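Local coordinates for 2-C-methyl-D-erythritol 4-phosphate cytidylyltransferase (Neisseria gonorrhoeae, PDB 1VGW), which probably catalyses the transfer of a cytidylyl group from CTP to 2-C-methyl-D-erythritol 4-phosphate, a step of isoprenoid biosynthesis that releases diphosphate, at residues B[42-47]-B[120-125]; B[52-57]-B[75-80]; B[170-175]-B[191-196]. All blocks are in the same frame, centred on the assembly; numbering follows the deposited sequence.

Contact 1 (B[42-47]-B[120-125])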
loop_
_atom_site.group_PDB
_atom_site.type_symbol
_atom_site.label_atom_id
_atom_site.label_comp_id
_atom_site.label_asym_id
_atom_site.label_seq_id
_atom_site.Cartn_x
_atom_site.Cartn_y
_atom_site.Cartn_z
ATOM N N GLY B 42 9.723 21.908 0.471
ATOM C CA GLY B 42 11.099 21.661 0.775
ATOM C C GLY B 42 11.732 20.659 -0.158
ATOM O O GLY B 42 12.917 20.787 -0.518
ATOM N N ILE B 43 10.989 19.644 -0.561
ATOM C CA ILE B 43 11.533 18.623 -1.464
ATOM C C ILE B 43 11.797 19.172 -2.857
ATOM O O ILE B 43 12.788 18.815 -3.483
ATOM C CB ILE B 43 10.564 17.427 -1.524
ATOM C CG1 ILE B 43 10.480 16.790 -0.098
ATOM C CG2 ILE B 43 11.001 16.385 -2.525
ATOM C CD1 ILE B 43 9.233 15.858 -0.017
ATOM N N PHE B 44 10.939 20.027 -3.401
ATOM C CA PHE B 44 11.112 20.579 -4.728
ATOM C C PHE B 44 12.094 21.747 -4.780
ATOM O O PHE B 44 12.973 21.799 -5.663
ATOM C CB PHE B 44 9.748 21.024 -5.305
ATOM C CG PHE B 44 8.815 19.856 -5.524
ATOM C CD1 PHE B 44 8.851 19.091 -6.661
ATOM C CD2 PHE B 44 7.884 19.523 -4.534
ATOM C CE1 PHE B 44 8.021 17.997 -6.819
ATOM C CE2 PHE B 44 7.041 18.451 -4.695
ATOM C CZ PHE B 44 7.086 17.687 -5.839
ATOM N N GLU B 45 11.987 22.685 -3.824
ATOM C CA GLU B 45 12.883 23.821 -3.758
ATOM C C GLU B 45 14.336 23.422 -3.622
ATOM O O GLU B 45 15.195 24.135 -4.179
ATOM C CB GLU B 45 12.471 24.831 -2.704
ATOM C CG GLU B 45 11.128 25.505 -3.100
ATOM C CD GLU B 45 11.411 26.733 -3.956
ATOM O OE1 GLU B 45 10.847 26.866 -5.060
ATOM O OE2 GLU B 45 12.214 27.580 -3.495
ATOM N N ARG B 46 14.646 22.259 -3.058
ATOM C CA ARG B 46 16.032 21.827 -2.970
ATOM C C ARG B 46 16.474 20.936 -4.111
ATOM O O ARG B 46 17.618 20.432 -4.119
ATOM C CB ARG B 46 16.280 21.120 -1.627
ATOM C CG ARG B 46 16.163 19.619 -1.639
ATOM C CD ARG B 46 16.742 18.996 -0.347
ATOM N NE ARG B 46 15.676 18.817 0.641
ATOM C CZ ARG B 46 15.017 19.778 1.263
ATOM N NH1 ARG B 46 15.293 21.067 1.041
ATOM N NH2 ARG B 46 14.029 19.481 2.095
ATOM N N HIS B 47 15.608 20.620 -5.051
ATOM C CA HIS B 47 15.944 19.717 -6.148
ATOM C C HIS B 47 16.436 20.488 -7.351
ATOM O O HIS B 47 15.713 21.310 -7.935
ATOM C CB HIS B 47 14.702 18.882 -6.507
ATOM C CG HIS B 47 15.079 17.600 -7.179
ATOM N ND1 HIS B 47 15.144 16.408 -6.481
ATOM C CD2 HIS B 47 15.438 17.335 -8.446
ATOM C CE1 HIS B 47 15.545 15.449 -7.305
ATOM N NE2 HIS B 47 15.728 15.990 -8.506
ATOM N N GLU B 120 15.374 10.741 -4.678
ATOM C CA GLU B 120 15.797 9.836 -5.728
ATOM C C GLU B 120 14.650 9.482 -6.680
ATOM O O GLU B 120 14.857 9.307 -7.892
ATOM C CB GLU B 120 16.359 8.554 -5.084
ATOM C CG GLU B 120 17.484 7.926 -5.875
ATOM C CD GLU B 120 18.199 6.789 -5.172
ATOM O OE1 GLU B 120 18.798 5.924 -5.879
ATOM O OE2 GLU B 120 18.213 6.742 -3.916
ATOM N N ALA B 121 13.436 9.397 -6.124
ATOM C CA ALA B 121 12.247 9.050 -6.890
ATOM C C ALA B 121 11.874 10.181 -7.856
ATOM O O ALA B 121 11.420 9.966 -8.967
ATOM C CB ALA B 121 11.075 8.717 -5.975
ATOM N N LEU B 122 12.089 11.412 -7.395
ATOM C CA LEU B 122 11.814 12.603 -8.189
ATOM C C LEU B 122 12.762 12.650 -9.393
ATOM O O LEU B 122 12.287 12.875 -10.523
ATOM C CB LEU B 122 11.916 13.850 -7.350
ATOM C CG LEU B 122 11.627 15.207 -7.925
ATOM C CD1 LEU B 122 10.251 15.315 -8.551
ATOM C CD2 LEU B 122 11.798 16.321 -6.896
ATOM N N ALA B 123 14.043 12.379 -9.158
ATOM C CA ALA B 123 15.056 12.343 -10.179
ATOM C C ALA B 123 14.713 11.341 -11.279
ATOM O O ALA B 123 14.747 11.707 -12.470
ATOM C CB ALA B 123 16.432 12.034 -9.596
ATOM N N ARG B 124 14.367 10.108 -10.922
ATOM C CA ARG B 124 13.947 9.106 -11.911
ATOM C C ARG B 124 12.764 9.581 -12.754
ATOM O O ARG B 124 12.756 9.439 -13.984
ATOM C CB ARG B 124 13.505 7.837 -11.172
ATOM C CG ARG B 124 14.509 6.710 -11.163
ATOM C CD ARG B 124 13.817 5.367 -11.004
ATOM N NE ARG B 124 12.975 5.311 -9.838
ATOM C CZ ARG B 124 13.317 5.232 -8.567
ATOM N NH1 ARG B 124 12.357 5.177 -7.646
ATOM N NH2 ARG B 124 14.584 5.218 -8.191
ATOM N N LEU B 125 11.740 10.176 -12.144
ATOM C CA LEU B 125 10.601 10.657 -12.938
ATOM C C LEU B 125 11.023 11.706 -13.945
ATOM O O LEU B 125 10.514 11.769 -15.069
ATOM C CB LEU B 125 9.516 11.206 -12.022
ATOM C CG LEU B 125 8.276 11.844 -12.611
ATOM C CD1 LEU B 125 7.412 10.787 -13.327
ATOM C CD2 LEU B 125 7.438 12.556 -11.535
#

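Contact 2 (B[52-57]-B[75-80])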
loop_
_atom_site.group_PDB
_atom_site.type_symbol
_atom_site.label_atom_id
_atom_site.label_comp_id
_atom_site.label_asym_id
_atom_site.label_seq_id
_atom_site.Cartn_x
_atom_site.Cartn_y
_atom_site.Cartn_z
ATOM N N LEU B 52 10.822 25.822 -10.993
ATOM C CA LEU B 52 9.821 26.654 -10.371
ATOM C C LEU B 52 8.822 25.742 -9.621
ATOM O O LEU B 52 8.704 24.545 -9.954
ATOM C CB LEU B 52 9.076 27.467 -11.438
ATOM C CG LEU B 52 7.990 28.428 -11.003
ATOM C CD1 LEU B 52 8.569 29.751 -10.489
ATOM C CD2 LEU B 52 6.990 28.741 -12.098
ATOM N N THR B 53 8.181 26.326 -8.618
ATOM C CA THR B 53 7.187 25.623 -7.805
ATOM C C THR B 53 6.008 26.548 -7.558
ATOM O O THR B 53 6.164 27.742 -7.278
ATOM C CB THR B 53 7.797 25.124 -6.495
ATOM O OG1 THR B 53 8.851 24.206 -6.797
ATOM C CG2 THR B 53 6.795 24.499 -5.563
ATOM N N VAL B 54 4.804 26.053 -7.835
ATOM C CA VAL B 54 3.591 26.824 -7.631
ATOM C C VAL B 54 2.607 26.016 -6.744
ATOM O O VAL B 54 2.612 24.794 -6.871
ATOM C CB VAL B 54 2.871 27.140 -8.945
ATOM C CG1 VAL B 54 1.711 28.096 -8.746
ATOM C CG2 VAL B 54 3.861 27.761 -9.964
ATOM N N VAL B 55 1.904 26.700 -5.865
ATOM C CA VAL B 55 0.924 26.125 -4.952
ATOM C C VAL B 55 -0.395 26.868 -5.186
ATOM O O VAL B 55 -0.290 28.099 -5.253
ATOM C CB VAL B 55 1.253 26.339 -3.454
ATOM C CG1 VAL B 55 0.213 25.548 -2.621
ATOM C CG2 VAL B 55 2.645 25.854 -3.104
ATOM N N VAL B 56 -1.480 26.174 -5.433
ATOM C CA VAL B 56 -2.745 26.881 -5.660
ATOM C C VAL B 56 -3.681 26.637 -4.460
ATOM O O VAL B 56 -4.001 25.483 -4.144
ATOM C CB VAL B 56 -3.461 26.430 -6.932
ATOM C CG1 VAL B 56 -4.792 27.155 -7.052
ATOM C CG2 VAL B 56 -2.617 26.672 -8.181
ATOM N N VAL B 57 -4.029 27.702 -3.744
ATOM C CA VAL B 57 -4.929 27.567 -2.610
ATOM C C VAL B 57 -6.262 28.276 -2.852
ATOM O O VAL B 57 -6.407 29.050 -3.796
ATOM C CB VAL B 57 -4.362 28.195 -1.324
ATOM C CG1 VAL B 57 -3.138 27.476 -0.825
ATOM C CG2 VAL B 57 -4.145 29.691 -1.595
ATOM N N ARG B 75 5.496 30.320 -5.822
ATOM C CA ARG B 75 4.371 31.211 -6.154
ATOM C C ARG B 75 3.084 30.711 -5.536
ATOM O O ARG B 75 2.661 29.589 -5.828
ATOM C CB ARG B 75 4.251 31.315 -7.669
ATOM C CG ARG B 75 5.617 31.704 -8.296
ATOM C CD ARG B 75 5.330 32.859 -9.268
ATOM N NE ARG B 75 6.540 33.125 -10.077
ATOM C CZ ARG B 75 6.637 34.267 -10.747
ATOM N NH1 ARG B 75 5.639 35.127 -10.694
ATOM N NH2 ARG B 75 7.706 34.516 -11.475
ATOM N N VAL B 76 2.453 31.539 -4.695
ATOM C CA VAL B 76 1.232 31.121 -4.030
ATOM C C VAL B 76 0.055 31.771 -4.721
ATOM O O VAL B 76 -0.201 32.954 -4.485
ATOM C CB VAL B 76 1.296 31.462 -2.522
ATOM C CG1 VAL B 76 -0.076 31.365 -1.866
ATOM C CG2 VAL B 76 2.258 30.527 -1.785
ATOM N N TRP B 77 -0.676 31.033 -5.558
ATOM C CA TRP B 77 -1.820 31.632 -6.266
ATOM C C TRP B 77 -3.136 31.343 -5.565
ATOM O O TRP B 77 -3.366 30.233 -5.056
ATOM C CB TRP B 77 -1.883 31.097 -7.712
ATOM C CG TRP B 77 -0.760 31.575 -8.592
ATOM C CD1 TRP B 77 0.100 32.625 -8.344
ATOM C CD2 TRP B 77 -0.419 31.053 -9.884
ATOM N NE1 TRP B 77 0.958 32.758 -9.395
ATOM C CE2 TRP B 77 0.667 31.819 -10.361
ATOM C CE3 TRP B 77 -0.934 30.038 -10.688
ATOM C CZ2 TRP B 77 1.285 31.574 -11.591
ATOM C CZ3 TRP B 77 -0.310 29.782 -11.907
ATOM C CH2 TRP B 77 0.780 30.550 -12.353
ATOM N N LYS B 78 -4.066 32.291 -5.594
ATOM C CA LYS B 78 -5.330 32.067 -4.873
ATOM C C LYS B 78 -6.515 31.902 -5.788
ATOM O O LYS B 78 -7.522 32.602 -5.696
ATOM C CB LYS B 78 -5.569 33.186 -3.839
ATOM C CG LYS B 78 -4.448 33.254 -2.799
ATOM C CD LYS B 78 -4.720 34.318 -1.764
ATOM C CE LYS B 78 -3.598 34.388 -0.738
ATOM N NZ LYS B 78 -3.758 35.580 0.134
ATOM N N ASN B 79 -6.425 30.933 -6.696
ATOM C CA ASN B 79 -7.510 30.682 -7.623
ATOM C C ASN B 79 -7.844 29.191 -7.617
ATOM O O ASN B 79 -8.021 28.579 -8.660
ATOM C CB ASN B 79 -7.213 31.167 -9.035
ATOM C CG ASN B 79 -5.922 30.554 -9.564
ATOM O OD1 ASN B 79 -4.865 30.885 -9.047
ATOM N ND2 ASN B 79 -6.012 29.666 -10.533
ATOM N N GLY B 80 -7.954 28.680 -6.398
ATOM C CA GLY B 80 -8.345 27.298 -6.179
ATOM C C GLY B 80 -9.786 27.121 -6.703
ATOM O O GLY B 80 -10.486 28.110 -6.898
#

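Contact 3 (B[170-175]-B[191-196])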
loop_
_atom_site.group_PDB
_atom_site.type_symbol
_atom_site.label_atom_id
_atom_site.label_comp_id
_atom_site.label_asym_id
_atom_site.label_seq_id
_atom_site.Cartn_x
_atom_site.Cartn_y
_atom_site.Cartn_z
ATOM N N GLN B 170 2.673 13.325 -11.192
ATOM C CA GLN B 170 2.283 12.881 -12.541
ATOM C C GLN B 170 2.785 14.008 -13.488
ATOM O O GLN B 170 2.321 15.139 -13.321
ATOM C CB GLN B 170 0.746 12.745 -12.660
ATOM C CG GLN B 170 0.262 11.743 -11.580
ATOM C CD GLN B 170 -0.981 10.967 -11.894
ATOM O OE1 GLN B 170 -1.871 11.309 -12.660
ATOM N NE2 GLN B 170 -1.162 9.807 -11.205
ATOM N N LEU B 171 3.705 13.660 -14.363
ATOM C CA LEU B 171 4.386 14.641 -15.230
ATOM C C LEU B 171 3.951 14.677 -16.666
ATOM O O LEU B 171 4.195 13.700 -17.406
ATOM C CB LEU B 171 5.873 14.385 -15.071
ATOM C CG LEU B 171 6.973 14.569 -16.040
ATOM C CD1 LEU B 171 6.688 15.271 -17.353
ATOM C CD2 LEU B 171 8.215 15.143 -15.385
ATOM N N PHE B 172 3.362 15.789 -17.122
ATOM C CA PHE B 172 2.957 15.996 -18.490
ATOM C C PHE B 172 3.317 17.383 -19.049
ATOM O O PHE B 172 3.453 18.368 -18.301
ATOM C CB PHE B 172 1.415 15.791 -18.638
ATOM C CG PHE B 172 1.017 14.389 -18.256
ATOM C CD1 PHE B 172 0.353 14.174 -17.035
ATOM C CD2 PHE B 172 1.395 13.288 -19.004
ATOM C CE1 PHE B 172 0.078 12.866 -16.657
ATOM C CE2 PHE B 172 1.092 11.995 -18.649
ATOM C CZ PHE B 172 0.415 11.795 -17.418
ATOM N N GLN B 173 3.468 17.467 -20.368
ATOM C CA GLN B 173 3.707 18.717 -21.086
ATOM C C GLN B 173 2.516 19.647 -20.795
ATOM O O GLN B 173 1.373 19.160 -20.853
ATOM C CB GLN B 173 3.726 18.474 -22.629
ATOM C CG GLN B 173 5.004 17.827 -23.149
ATOM C CD GLN B 173 4.913 17.626 -24.667
ATOM O OE1 GLN B 173 5.029 18.598 -25.432
ATOM N NE2 GLN B 173 4.579 16.401 -25.065
ATOM N N ALA B 174 2.757 20.925 -20.621
ATOM C CA ALA B 174 1.682 21.876 -20.330
ATOM C C ALA B 174 0.599 21.895 -21.341
ATOM O O ALA B 174 -0.602 21.902 -21.001
ATOM C CB ALA B 174 2.343 23.248 -20.124
ATOM N N GLY B 175 0.934 21.910 -22.658
ATOM C CA GLY B 175 -0.091 21.930 -23.705
ATOM C C GLY B 175 -0.855 20.618 -23.791
ATOM O O GLY B 175 -2.106 20.658 -23.915
ATOM N N ASP B 191 -7.310 10.353 -12.068
ATOM C CA ASP B 191 -6.056 11.080 -11.984
ATOM C C ASP B 191 -5.683 11.800 -13.304
ATOM O O ASP B 191 -6.467 11.739 -14.263
ATOM C CB ASP B 191 -4.916 10.176 -11.525
ATOM C CG ASP B 191 -4.563 9.029 -12.395
ATOM O OD1 ASP B 191 -3.677 8.179 -12.121
ATOM O OD2 ASP B 191 -5.174 8.845 -13.455
ATOM N N GLU B 192 -4.558 12.554 -13.318
ATOM C CA GLU B 192 -4.197 13.268 -14.547
ATOM C C GLU B 192 -3.893 12.273 -15.685
ATOM O O GLU B 192 -4.374 12.538 -16.792
ATOM C CB GLU B 192 -3.090 14.293 -14.430
ATOM C CG GLU B 192 -3.390 15.543 -13.626
ATOM C CD GLU B 192 -3.571 15.264 -12.122
ATOM O OE1 GLU B 192 -4.329 16.002 -11.454
ATOM O OE2 GLU B 192 -2.978 14.320 -11.554
ATOM N N ALA B 193 -3.200 11.196 -15.446
ATOM C CA ALA B 193 -2.917 10.193 -16.435
ATOM C C ALA B 193 -4.164 9.711 -17.146
ATOM O O ALA B 193 -4.209 9.616 -18.375
ATOM C CB ALA B 193 -2.130 9.028 -15.861
ATOM N N SER B 194 -5.256 9.429 -16.430
ATOM C CA SER B 194 -6.457 8.919 -17.070
ATOM C C SER B 194 -7.067 9.920 -18.029
ATOM O O SER B 194 -7.816 9.514 -18.926
ATOM C CB SER B 194 -7.471 8.387 -16.041
ATOM O OG SER B 194 -8.276 9.431 -15.526
ATOM N N ALA B 195 -6.908 11.217 -17.841
ATOM C CA ALA B 195 -7.380 12.191 -18.838
ATOM C C ALA B 195 -6.399 12.216 -20.040
ATOM O O ALA B 195 -6.826 12.397 -21.178
ATOM C CB ALA B 195 -7.510 13.595 -18.332
ATOM N N VAL B 196 -5.123 11.987 -19.813
ATOM C CA VAL B 196 -4.189 11.924 -20.939
ATOM C C VAL B 196 -4.485 10.680 -21.774
ATOM O O VAL B 196 -4.582 10.793 -22.995
ATOM C CB VAL B 196 -2.734 12.052 -20.505
ATOM C CG1 VAL B 196 -1.751 11.658 -21.608
ATOM C CG2 VAL B 196 -2.422 13.536 -20.159
#

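Contact 1 (B[42-47]-B[120-125])
Leu-122 and His-47 carry this contact, an instance of one leucine reaching from helix 119-129 to the end of helix 36-45 and the loop that follows it. The CD2 methyl of Leu-122 sits over one face of the His-47 imidazole, 3.7 Å from the ring centroid and 25° off the ring normal, a CH-pi contact displaced toward the ND1 and CG side of the ring; CD2 lies 3.4 Å from His-47 ND1. The two side chains run antiparallel alongside each other. The NE2 end of the imidazole extends to the next residue of that helix, 4.2 Å from Ala-123 CB. The second methyl, Leu-122 CD1, turns to the Phe-44 ring and approaches its CE1 at 3.9 Å, the leucine lying roughly perpendicular to the phenylalanine. Ile-43 adds a looser touch, its CG2 standing 4.4 Å from Leu-122 CD2.

What aims the leucine is its chi1 of -178°, which sets CG opposite the backbone N and extends the fork across the gap, where even the nearest CA atoms, those of His-47 and Ala-123, are 8.5 Å apart. Phe-44 is also packed by His-110, edge-to-face, and by Leu-117 and Thr-53, while Leu-122 also rests on Leu-108. The contact thus joins the C-terminal end of helix 36-45 to helix 119-129, beside strands 52-56 and 106-109.

Contact 2 (B[52-57]-B[75-80])
Val-54 and Trp-77 meet on one face of a parallel strand pair, and the valine can be followed outward as an example of how a beta-branched residue fills such a face. Its CB lies 4.0 Å from Arg-75 O. From there CG1 runs opposite the backbone N (chi1 -172°) and leans toward the neighbouring strand, where it passes 3.4 Å from Arg-75 O and then settles over one face of the indole. It stands 3.9 Å from the centroid of the six-membered ring of Trp-77 and 17° off the normal, a CH-pi contact nearest CD2 and CE3. The valine also packs on Leu-95 of helix 84-98.

Beneath these side chains the strands are joined in parallel register. Arg-75 N donates to Thr-53 O almost straight (173°) and Val-55 N to Arg-75 O; Trp-77 N then bonds to Val-55 O and Val-57 N to Trp-77 O, the last at 2.9 Å. Past the strand ends Gly-80 N reaches Val-57 O in a weak bond, while Val-56 CG1 packs 3.6 Å from Gly-80 N. In the same loop region Val-57 CG2 lies 3.8 Å from Lys-78 CG, the two side chains running alongside in the same direction.

Helix 63-70 connects the strands in a beta-alpha-beta unit, and Lys-78 NZ forms a salt bridge with its Asp-65. Directional backbone bonds thus fix the register, while the indole takes a methyl by dispersion and Lys-94 by cation-pi attraction.

Contact 3 (B[170-175]-B[191-196])
Gln-170 and Asp-191 are brought together by their torsions: chi1 of -58° puts the glutamine CG beside its backbone N, with the chain extended from there, while chi1 of 62° tucks the aspartate CG between its own N and carbonyl carbon. The amide bonds at both ends. Gln-170 NE2 donates to Asp-191 OD1 at 3.1 Å, with the acceptor near the amide plane but the donor well above the carboxylate plane, and also bonds to Gln-167 O. Gln-170 OE1 accepts from Ala-193 N at 3.1 Å, and these bonds together restrain the amide's rotation.

Beside this polar group, the Phe-172 ring has Val-196 CG2 over the centre of one face, a CH-pi contact 3.9 Å from the centroid, and its CZ lies 3.8 Å from Ala-193 CA.

Asp-191 OD2 accepts from Ser-194 N at 3.0 Å, and the same OD2 forms a salt bridge with Lys-147 NZ of the second subunit. Glu-192 OE1 forms a salt bridge with Arg-84. The arrangement is a classic helix N-cap, with Asp-191 capping helix 192-197 while a glutamine from strand 169-173 binds both the cap and the first turn, tying sheet, helix and dimer interface together.

Followed from the N terminus, helix 36-45 and the loop bearing His-47 give one side of contact 1, and the next element is strand 52-56. There contact 2 closes a short loop through helix 63-70, entirely within the longer excursion that ends when helix 119-129 completes contact 1. Contact 3 comes later, in series with both, and closes a loop running through helix 174-180. Contacts 1 and 2 touch where Phe-44 packs on Thr-53, and contacts 1 and 3 graze at Leu-125 and Leu-171. Contacts 2 and 3 remain about 11 Å apart at their nearest atoms, yet both reach the same mixed sheet: contact 2 pairs its strands, contact 3 holds a helix to one, and contact 1 packs a helix against the end of another.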